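Local coordinates for protein fructose 1-phosphate kinase (PDB 2JG5) that probably uses ATP to phosphorylate fructose 1-phosphate to fructose 1,6-bisphosphate, as a pfkB-family sugar kinase of the LacC subfamily, at residues 110-113 against 114-117; 196-199 against 200-204. All coordinates share one frame; numbering follows the deposited sequence.

Contact 1 (110-113 against 114-117)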
loop_
_atom_site.group_PDB
_atom_site.type_symbol
_atom_site.label_atom_id
_atom_site.label_comp_id
_atom_site.label_asym_id
_atom_site.label_seq_id
_atom_site.Cartn_x
_atom_site.Cartn_y
_atom_site.Cartn_z
ATOM N N SER A 110 -23.774 -4.916 7.080
ATOM C CA SER A 110 -24.390 -5.487 8.280
ATOM C C SER A 110 -24.385 -7.004 8.214
ATOM O O SER A 110 -24.191 -7.676 9.224
ATOM C CB SER A 110 -25.817 -4.981 8.434
ATOM O OG SER A 110 -25.823 -3.585 8.629
ATOM N N THR A 111 -24.580 -7.517 7.003
ATOM C CA THR A 111 -24.534 -8.940 6.692
ATOM C C THR A 111 -23.178 -9.571 7.032
ATOM O O THR A 111 -23.110 -10.696 7.566
ATOM C CB THR A 111 -24.898 -9.138 5.200
ATOM O OG1 THR A 111 -26.321 -9.082 5.056
ATOM C CG2 THR A 111 -24.383 -10.456 4.648
ATOM N N GLN A 112 -22.106 -8.846 6.713
ATOM C CA GLN A 112 -20.756 -9.274 7.034
ATOM C C GLN A 112 -20.490 -9.267 8.535
ATOM O O GLN A 112 -19.908 -10.214 9.064
ATOM C CB GLN A 112 -19.743 -8.418 6.286
ATOM C CG GLN A 112 -19.536 -8.905 4.862
ATOM C CD GLN A 112 -19.208 -7.804 3.880
ATOM O OE1 GLN A 112 -18.946 -6.656 4.258
ATOM N NE2 GLN A 112 -19.223 -8.151 2.594
ATOM N N PHE A 113 -20.918 -8.210 9.220
ATOM C CA PHE A 113 -20.828 -8.184 10.673
ATOM C C PHE A 113 -21.625 -9.337 11.305
ATOM O O PHE A 113 -21.179 -9.943 12.285
ATOM C CB PHE A 113 -21.281 -6.835 11.262
ATOM C CG PHE A 113 -21.144 -6.775 12.757
ATOM C CD1 PHE A 113 -19.895 -6.573 13.345
ATOM C CD2 PHE A 113 -22.252 -6.976 13.582
ATOM C CE1 PHE A 113 -19.755 -6.559 14.720
ATOM C CE2 PHE A 113 -22.116 -6.954 14.963
ATOM C CZ PHE A 113 -20.871 -6.748 15.530
ATOM N N GLU A 114 -22.795 -9.625 10.729
ATOM C CA GLU A 114 -23.633 -10.763 11.133
ATOM C C GLU A 114 -22.890 -12.097 11.010
ATOM O O GLU A 114 -22.987 -12.940 11.906
ATOM C CB GLU A 114 -24.934 -10.788 10.324
ATOM C CG GLU A 114 -25.946 -9.757 10.782
ATOM C CD GLU A 114 -26.931 -9.309 9.701
ATOM O OE1 GLU A 114 -27.194 -10.081 8.742
ATOM O OE2 GLU A 114 -27.465 -8.173 9.832
ATOM N N GLN A 115 -22.141 -12.265 9.918
ATOM C CA GLN A 115 -21.240 -13.411 9.740
ATOM C C GLN A 115 -20.227 -13.576 10.886
ATOM O O GLN A 115 -19.945 -14.698 11.303
ATOM C CB GLN A 115 -20.461 -13.291 8.429
ATOM C CG GLN A 115 -21.242 -13.547 7.167
ATOM C CD GLN A 115 -20.385 -13.406 5.920
ATOM O OE1 GLN A 115 -19.317 -14.023 5.810
ATOM N NE2 GLN A 115 -20.843 -12.597 4.974
ATOM N N LEU A 116 -19.676 -12.459 11.367
ATOM C CA LEU A 116 -18.740 -12.475 12.491
ATOM C C LEU A 116 -19.407 -12.970 13.763
ATOM O O LEU A 116 -18.859 -13.826 14.454
ATOM C CB LEU A 116 -18.128 -11.086 12.736
ATOM C CG LEU A 116 -17.326 -10.910 14.030
ATOM C CD1 LEU A 116 -16.166 -11.912 14.070
ATOM C CD2 LEU A 116 -16.807 -9.479 14.188
ATOM N N LEU A 117 -20.577 -12.416 14.066
ATOM C CA LEU A 117 -21.393 -12.855 15.194
ATOM C C LEU A 117 -21.758 -14.338 15.121
ATOM O O LEU A 117 -21.856 -15.004 16.157
ATOM C CB LEU A 117 -22.683 -12.039 15.271
ATOM C CG LEU A 117 -22.621 -10.530 15.491
ATOM C CD1 LEU A 117 -24.044 -9.982 15.627
ATOM C CD2 LEU A 117 -21.750 -10.172 16.714
#

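Contact 2 (196-199 against 200-204)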
loop_
_atom_site.group_PDB
_atom_site.type_symbol
_atom_site.label_atom_id
_atom_site.label_comp_id
_atom_site.label_asym_id
_atom_site.label_seq_id
_atom_site.Cartn_x
_atom_site.Cartn_y
_atom_site.Cartn_z
ATOM N N ASP A 196 -1.741 3.199 44.677
ATOM C CA ASP A 196 -2.085 1.809 44.434
ATOM C C ASP A 196 -3.436 1.470 45.075
ATOM O O ASP A 196 -4.248 0.782 44.469
ATOM C CB ASP A 196 -0.968 0.875 44.925
ATOM C CG ASP A 196 0.372 1.110 44.197
ATOM O OD1 ASP A 196 0.369 1.662 43.071
ATOM O OD2 ASP A 196 1.436 0.743 44.762
ATOM N N ALA A 197 -3.664 1.974 46.288
ATOM C CA ALA A 197 -4.961 1.870 46.984
ATOM C C ALA A 197 -6.132 2.474 46.182
ATOM O O ALA A 197 -7.233 1.927 46.178
ATOM C CB ALA A 197 -4.880 2.524 48.397
ATOM N N ASP A 198 -5.897 3.609 45.524
ATOM C CA ASP A 198 -6.913 4.231 44.683
ATOM C C ASP A 198 -7.227 3.360 43.480
ATOM O O ASP A 198 -8.381 3.249 43.080
ATOM C CB ASP A 198 -6.464 5.623 44.226
ATOM C CG ASP A 198 -6.825 6.722 45.221
ATOM O OD1 ASP A 198 -7.759 6.529 46.036
ATOM O OD2 ASP A 198 -6.167 7.788 45.186
ATOM N N VAL A 199 -6.202 2.739 42.907
ATOM C CA VAL A 199 -6.384 1.837 41.771
ATOM C C VAL A 199 -7.195 0.593 42.163
ATOM O O VAL A 199 -8.109 0.210 41.439
ATOM C CB VAL A 199 -5.032 1.442 41.108
ATOM C CG1 VAL A 199 -5.246 0.474 39.964
ATOM C CG2 VAL A 199 -4.278 2.676 40.619
ATOM N N ILE A 200 -6.877 -0.014 43.312
ATOM C CA ILE A 200 -7.640 -1.159 43.825
ATOM C C ILE A 200 -9.109 -0.786 44.004
ATOM O O ILE A 200 -9.985 -1.542 43.628
ATOM C CB ILE A 200 -7.117 -1.686 45.204
ATOM C CG1 ILE A 200 -5.614 -1.920 45.206
ATOM C CG2 ILE A 200 -7.830 -2.978 45.599
ATOM C CD1 ILE A 200 -5.024 -1.886 46.596
ATOM N N LYS A 201 -9.366 0.382 44.592
ATOM C CA LYS A 201 -10.729 0.808 44.899
ATOM C C LYS A 201 -11.604 0.863 43.637
ATOM O O LYS A 201 -12.548 0.082 43.498
ATOM C CB LYS A 201 -10.708 2.157 45.614
ATOM C CG LYS A 201 -12.075 2.638 46.079
ATOM C CD LYS A 201 -12.054 4.126 46.365
ATOM C CE LYS A 201 -13.379 4.595 46.929
ATOM N NZ LYS A 201 -13.356 6.062 47.078
ATOM N N TYR A 202 -11.261 1.764 42.717
ATOM C CA TYR A 202 -12.051 2.007 41.507
ATOM C C TYR A 202 -12.040 0.834 40.529
ATOM O O TYR A 202 -12.979 0.662 39.751
ATOM C CB TYR A 202 -11.614 3.318 40.835
ATOM C CG TYR A 202 -11.788 4.505 41.754
ATOM C CD1 TYR A 202 -13.052 4.902 42.159
ATOM C CD2 TYR A 202 -10.691 5.200 42.255
ATOM C CE1 TYR A 202 -13.229 5.968 43.016
ATOM C CE2 TYR A 202 -10.855 6.276 43.125
ATOM C CZ TYR A 202 -12.135 6.650 43.499
ATOM O OH TYR A 202 -12.341 7.713 44.347
ATOM N N GLY A 203 -10.988 0.026 40.591
ATOM C CA GLY A 203 -10.900 -1.200 39.813
ATOM C C GLY A 203 -11.851 -2.279 40.295
ATOM O O GLY A 203 -12.441 -2.998 39.484
ATOM N N ARG A 204 -12.002 -2.400 41.613
ATOM C CA ARG A 204 -12.938 -3.360 42.197
ATOM C C ARG A 204 -14.394 -2.914 42.053
ATOM O O ARG A 204 -15.310 -3.742 42.080
ATOM C CB ARG A 204 -12.598 -3.639 43.666
ATOM C CG ARG A 204 -13.261 -4.906 44.215
ATOM C CD ARG A 204 -12.594 -5.379 45.489
ATOM N NE ARG A 204 -11.320 -6.041 45.219
ATOM C CZ ARG A 204 -10.285 -6.055 46.053
ATOM N NH1 ARG A 204 -9.172 -6.686 45.703
ATOM N NH2 ARG A 204 -10.349 -5.421 47.229
#

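Contact 1 (110-113 against 114-117)
With CG anti to the backbone N (chi1 -178°), the Phe113 ring is carried forward along the helix, while Leu117 takes the other common setting, CG anti to its carbonyl carbon (chi1 -62°), and reaches back to meet it. The ring and the leucine fork meet obliquely: Phe113 CE2 is 3.6 Å from Leu117 CG, and Phe113 CZ is 3.7 Å from Leu117 CD2. Leu116 approaches more loosely, its CD2 4.2 Å from Phe113 CE1. On the outer side, the Glu114 chain folds back over the preceding turn, placing its CG 3.1 Å from Ser110 O, and the carboxylate ends beside Ser110 and Thr111. Gln112 and Gln115 run side by side, their amide planes 72° apart. Four successive i to i+4 backbone bonds underlie these first two turns of helix 110-120, from Glu114 N to Ser110 O at 2.8 Å through Leu117 N to Phe113 O at 3.1 Å. Phe113 and Leu117 also pack on Gln146 of helix 143-154, and Leu116 on Ile81 and Phe58. The helix is thus amphipathic, an apolar ridge facing the Rossmann-like core and a polar flank carrying Glu114 and Thr111.

Contact 2 (196-199 against 200-204)
Ile200 opens the second segment by laying its CG1 branch back along the helix, CG1 standing 3.1 Å from Asp196 O and CD1 3.8 Å from Ala197 CA. Its amide N donates to the same Asp196 O at 3.0 Å, so that carbonyl is approached by both backbone and side chain of one residue. Ile200 also touches Leu303 of strand 299-303, and Asp196 and Val199 lie on Ile224 of strand 223-226, so this side of helix 196-208 packs on the antiparallel sheet. Lys201 bonds from its N to Ala197 O at 3.1 Å; with CG anti to the backbone N (chi1 -175°) and the rest of the chain extended, its ammonium runs alongside Tyr202, and NZ stays 5.7 Å from Asp198 OD1. Lys201 CD lies 3.8 Å above one face of the Tyr202 ring, offset toward its rim, and NZ makes a weak hydrogen bond to Tyr202 OH. Tyr202 in turn donates its N to Asp198 O at 3.3 Å, and its CD2 comes within 3.1 Å of that oxygen; the ring also meets Phe189. Gly203 N continues the alpha-helical pattern to Val199 O. Arg204 places one guanidinium face over Ile200 CG2 and forms a salt bridge with Asp304. Asp198 and Lys201 are not in direct ionic contact, and any attraction between them is probably long-range; backbone bonds and the lysine CD on tyrosine give this part of the helix its local order.

Overall arrangement
From the N terminus, the chain passes through most of the parallel sheet and the mixed four-stranded sheet before reaching contact 1, in the opening turns of helix 110-120. Contact 2 follows in series at the start of helix 196-208. Each lies within continuous helix, so neither closes a loop, and the two neither nest nor cross. Contact 1 sets its helix against strands 58-59 and 77-82, at one margin of the seven-stranded parallel sheet, and against helix 143-154. Contact 2 belongs to a helix packed on strands 223-226, 230-235 and 299-303 of the four-stranded antiparallel sheet. The centres of contact 1 and contact 2 are about 38 Å apart, placing them in distant regions of one ribokinase-like fold.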